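Local coordinates for short-chain dehydrogenase/reductase SDR (Burkholderia phymatum, PDB 5IG2), which binds NAD and probably acts as an oxidoreductase on CH-OH groups of its substrates, as other short-chain dehydrogenases/reductases do, at residues N148-A153 against C191-P196. Numbering follows the deposited sequence.
Sequences NTASVA and CSLLCP. With NAD (nicotinamide-adenine-dinucleotide), chain F; ACT (acetate ion), chain G.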
ATOM      1  N   ASN B 148       4.508  41.081  38.938  1.00 11.60           N
ATOM      2  CA  ASN B 148       5.944  40.830  38.975  1.00 10.21           C
ATOM      3  C   ASN B 148       6.194  39.331  39.019  1.00 13.29           C
ATOM      4  O   ASN B 148       5.636  38.630  39.873  1.00 12.04           O
ATOM      5  CB  ASN B 148       6.588  41.507  40.191  1.00 12.38           C
ATOM      6  CG  ASN B 148       6.485  43.014  40.133  1.00 13.94           C
ATOM      7  OD1 ASN B 148       6.348  43.597  39.049  1.00 12.86           O
ATOM      8  ND2 ASN B 148       6.549  43.656  41.295  1.00 13.62           N
ATOM      9  N   THR B 149       7.036  38.838  38.110  1.00 12.97           N
ATOM     10  CA  THR B 149       7.403  37.425  38.107  1.00 10.03           C
ATOM     11  C   THR B 149       8.565  37.205  39.064  1.00 11.66           C
ATOM     12  O   THR B 149       9.682  37.669  38.813  1.00 11.17           O
ATOM     13  CB  THR B 149       7.786  36.936  36.716  1.00 12.78           C
ATOM     14  OG1 THR B 149       6.744  37.257  35.790  1.00 12.80           O
ATOM     15  CG2 THR B 149       8.001  35.415  36.760  1.00 11.08           C
ATOM     16  N   ALA B 150       8.305  36.508  40.165  1.00 11.56           N
ATOM     17  CA  ALA B 150       9.405  36.044  41.002  1.00 13.69           C
ATOM     18  C   ALA B 150       9.683  34.592  40.620  1.00 13.96           C
ATOM     19  O   ALA B 150      10.081  34.315  39.483  1.00 12.67           O
ATOM     20  CB  ALA B 150       9.077  36.199  42.496  1.00  9.67           C
ATOM     21  N   SER B 151       9.424  33.661  41.538  1.00  9.35           N
ATOM     22  CA  SER B 151       9.732  32.247  41.360  1.00  9.89           C
ATOM     23  C   SER B 151       9.464  31.560  42.683  1.00 12.32           C
ATOM     24  O   SER B 151       9.401  32.240  43.710  1.00 11.97           O
ATOM     25  CB  SER B 151      11.197  32.035  40.958  1.00 10.75           C
ATOM     26  OG  SER B 151      11.549  30.665  41.026  1.00 12.83           O
ATOM     27  N   VAL B 152       9.326  30.231  42.696  1.00 12.09           N
ATOM     28  CA  VAL B 152       9.432  29.525  43.972  1.00 13.61           C
ATOM     29  C   VAL B 152      10.814  29.731  44.587  1.00 13.37           C
ATOM     30  O   VAL B 152      10.974  29.581  45.804  1.00 13.17           O
ATOM     31  CB  VAL B 152       9.114  28.019  43.823  1.00 14.42           C
ATOM     32  CG1 VAL B 152       7.700  27.828  43.288  1.00 18.79           C
ATOM     33  CG2 VAL B 152      10.149  27.317  42.940  1.00 12.84           C
ATOM     34  N   ALA B 153      11.822  30.091  43.777  1.00 10.92           N
ATOM     35  CA  ALA B 153      13.130  30.459  44.320  1.00 10.53           C
ATOM     36  C   ALA B 153      13.104  31.766  45.108  1.00 13.98           C
ATOM     37  O   ALA B 153      14.119  32.116  45.725  1.00 14.21           O
ATOM     38  CB  ALA B 153      14.166  30.586  43.205  1.00 11.82           C
ATOM     39  N   CYS B 191      -1.678  44.858  42.515  1.00 18.08           N
ATOM     40  CA  CYS B 191      -0.522  44.116  42.036  1.00 14.26           C
ATOM     41  C   CYS B 191      -0.621  42.650  42.450  1.00 14.95           C
ATOM     42  O   CYS B 191      -1.383  42.288  43.350  1.00 15.92           O
ATOM     43  CB  CYS B 191       0.778  44.754  42.536  1.00 11.82           C
ATOM     44  SG  CYS B 191       1.036  44.669  44.319  1.00 16.26           S
ATOM     45  N   SER B 192       0.151  41.809  41.759  1.00 13.19           N
ATOM     46  CA  SER B 192       0.205  40.381  42.037  1.00 15.65           C
ATOM     47  C   SER B 192       1.643  39.891  41.918  1.00 15.83           C
ATOM     48  O   SER B 192       2.487  40.508  41.262  1.00 14.19           O
ATOM     49  CB  SER B 192      -0.678  39.558  41.088  1.00 14.45           C
ATOM     50  OG  SER B 192      -2.050  39.925  41.178  1.00 17.14           O
ATOM     51  N   LEU B 193       1.895  38.742  42.531  1.00 13.89           N
ATOM     52  CA  LEU B 193       3.228  38.169  42.635  1.00 12.65           C
ATOM     53  C   LEU B 193       3.171  36.747  42.090  1.00 11.88           C
ATOM     54  O   LEU B 193       2.523  35.881  42.686  1.00 12.52           O
ATOM     55  CB  LEU B 193       3.704  38.189  44.092  1.00 13.83           C
ATOM     56  CG  LEU B 193       5.049  37.522  44.426  1.00 14.23           C
ATOM     57  CD1 LEU B 193       6.204  38.214  43.696  1.00 10.25           C
ATOM     58  CD2 LEU B 193       5.274  37.487  45.940  1.00 11.73           C
ATOM     59  N   LEU B 194       3.870  36.500  40.981  1.00 12.48           N
ATOM     60  CA  LEU B 194       3.847  35.205  40.302  1.00 15.66           C
ATOM     61  C   LEU B 194       5.066  34.373  40.706  1.00 13.78           C
ATOM     62  O   LEU B 194       6.209  34.797  40.490  1.00 14.15           O
ATOM     63  CB  LEU B 194       3.805  35.406  38.788  1.00 11.87           C
ATOM     64  CG  LEU B 194       3.886  34.158  37.914  1.00  9.47           C
ATOM     65  CD1 LEU B 194       2.694  33.249  38.177  1.00  9.20           C
ATOM     66  CD2 LEU B 194       3.937  34.561  36.452  1.00 10.73           C
ATOM     67  N   CYS B 195       4.824  33.175  41.261  1.00 11.88           N
ATOM     68  CA  CYS B 195       5.883  32.314  41.807  1.00 10.97           C
ATOM     69  C   CYS B 195       5.807  30.896  41.248  1.00 14.01           C
ATOM     70  O   CYS B 195       5.369  29.963  41.944  1.00 14.93           O
ATOM     71  CB  CYS B 195       5.806  32.268  43.334  1.00 13.43           C
ATOM     72  SG  CYS B 195       6.037  33.877  44.148  1.00 15.80           S
ATOM     73  N   PRO B 196       6.252  30.685  40.009  1.00 12.80           N
ATOM     74  CA  PRO B 196       6.179  29.352  39.406  1.00 12.63           C
ATOM     75  C   PRO B 196       7.369  28.479  39.771  1.00 12.84           C
ATOM     76  O   PRO B 196       8.436  28.959  40.154  1.00 10.65           O
ATOM     77  CB  PRO B 196       6.189  29.642  37.895  1.00 12.50           C
ATOM     78  CG  PRO B 196       6.092  31.139  37.764  1.00 12.64           C
ATOM     79  CD  PRO B 196       6.654  31.696  39.026  1.00  8.65           C
TER
HETATM   80  PA  NAD F 301      12.850  32.924  28.909  1.00 13.13           P
HETATM   81  O1A NAD F 301      14.312  32.888  28.693  1.00 13.39           O
HETATM   82  O2A NAD F 301      12.066  31.989  27.974  1.00 12.48           O
HETATM   83  O5B NAD F 301      12.226  34.386  28.807  1.00 14.29           O
HETATM   84  C5B NAD F 301      12.833  35.497  29.492  1.00 11.74           C
HETATM   85  C4B NAD F 301      13.030  36.585  28.473  1.00  8.74           C
HETATM   86  O4B NAD F 301      13.607  37.743  29.117  1.00 14.11           O
HETATM   87  C3B NAD F 301      13.950  36.232  27.291  1.00 13.20           C
HETATM   88  O3B NAD F 301      13.294  36.425  26.044  1.00 12.03           O
HETATM   89  C2B NAD F 301      15.129  37.207  27.445  1.00 14.67           C
HETATM   90  O2B NAD F 301      15.642  37.645  26.192  1.00 14.54           O
HETATM   91  C1B NAD F 301      14.465  38.360  28.183  1.00 12.91           C
HETATM   92  N9A NAD F 301      15.392  39.233  28.893  1.00 11.50           N
HETATM   93  C8A NAD F 301      16.505  38.866  29.604  1.00 12.09           C
HETATM   94  N7A NAD F 301      17.219  39.877  30.038  1.00 14.41           N
HETATM   95  C5A NAD F 301      16.523  40.988  29.585  1.00 12.36           C
HETATM   96  C6A NAD F 301      16.764  42.369  29.702  1.00 14.18           C
HETATM   97  N6A NAD F 301      17.863  42.886  30.257  1.00 15.25           N
HETATM   98  N1A NAD F 301      15.850  43.213  29.173  1.00 13.34           N
HETATM   99  C2A NAD F 301      14.781  42.698  28.554  1.00 13.72           C
HETATM  100  N3A NAD F 301      14.461  41.414  28.357  1.00 13.17           N
HETATM  101  C4A NAD F 301      15.383  40.605  28.896  1.00 11.34           C
HETATM  102  O3  NAD F 301      12.523  32.532  30.414  1.00 12.47           O
HETATM  103  PN  NAD F 301      11.169  32.575  31.261  1.00 12.45           P
HETATM  104  O1N NAD F 301      10.013  32.828  30.364  1.00 10.03           O
HETATM  105  O2N NAD F 301      11.166  31.366  32.115  1.00 12.27           O
HETATM  106  O5D NAD F 301      11.472  33.851  32.164  1.00 11.30           O
HETATM  107  C5D NAD F 301      10.421  34.752  32.572  1.00  8.90           C
HETATM  108  C4D NAD F 301      10.511  34.932  34.068  1.00 11.13           C
HETATM  109  O4D NAD F 301      10.072  33.731  34.747  1.00 12.40           O
HETATM  110  C3D NAD F 301      11.910  35.245  34.614  1.00 11.50           C
HETATM  111  O3D NAD F 301      11.822  36.286  35.579  1.00 12.02           O
HETATM  112  C2D NAD F 301      12.309  33.937  35.300  1.00 10.87           C
HETATM  113  O2D NAD F 301      13.241  34.179  36.347  1.00 10.46           O
HETATM  114  C1D NAD F 301      10.946  33.498  35.814  1.00 11.72           C
HETATM  115  N1N NAD F 301      10.807  32.024  36.244  1.00 13.12           N
HETATM  116  C2N NAD F 301      11.025  31.059  35.331  1.00 11.09           C
HETATM  117  C3N NAD F 301      10.867  29.730  35.679  1.00 10.77           C
HETATM  118  C7N NAD F 301      10.937  28.609  34.689  1.00 11.17           C
HETATM  119  O7N NAD F 301      11.120  27.451  35.096  1.00 11.71           O
HETATM  120  N7N NAD F 301      10.916  28.913  33.401  1.00 12.35           N
HETATM  121  C4N NAD F 301      10.472  29.423  36.975  1.00 12.65           C
HETATM  122  C5N NAD F 301      10.238  30.438  37.887  1.00 15.31           C
HETATM  123  C6N NAD F 301      10.418  31.743  37.504  1.00 14.82           C
HETATM  124  C   ACT G 302      13.291  28.790  38.661  1.00 33.39           C
HETATM  125  O   ACT G 302      12.978  27.850  39.434  1.00 34.09           O
HETATM  126  OXT ACT G 302      12.957  29.942  39.025  1.00 26.72           O
HETATM  127  CH3 ACT G 302      14.012  28.567  37.362  1.00 33.66           C
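Asn148 uses both its backbone groups on the neighbouring strand: its N donates to Ser192 O at 3.1 Å, and its O accepts from Leu194 N along an almost straight N-H...O path (177°). The parallel ladder continues as Ala150 N reaches Leu194 O at 2.7 Å. Beyond the paired strands, Val152 N still finds Pro196 O, though the donor nitrogen lies above the carbonyl plane, 44° out of it, so the bond misses the lone pairs.

Side chains add van der Waals contacts. On the face packed by helix 162-185, where Leu193 rests on Val172, Leu193 CD1 also meets Ala150 CB at 3.7 Å, with Cys195 SG more loosely against the same methyl. On the other face, the side chains of Thr149 and Leu194 run side by side, Leu194 CD2 lying 3.9 Å from Thr149 OG1, whose hydrogen-bond partner is Asn98 OD1. Val152 CG1 packs against the carbonyl oxygens of Cys195 and Pro196.

The two strands and helix 162-185 form a beta-alpha-beta unit of the Rossmann fold, and the carboxy-terminal ends of the strands open onto the cofactor, as is usual in this family. With CG2 anti to the backbone N, Thr149 sends this methyl to the nicotinamide ribose, 3.3 Å from NAD O4D. Ala150 O and Pro196 O approach the nicotinamide ring at C6N and C5N.

Polar contacts beside the nicotinamide centre on Ser151. Its OG, anti to its own N (chi1 169°), donates at 2.6 Å to OXT of an acetate ion, probably from the crystallisation liquor, and accepts from Ala153 N in an ST turn; Tyr164 OH is hydrogen-bonded to both the acetate and NAD.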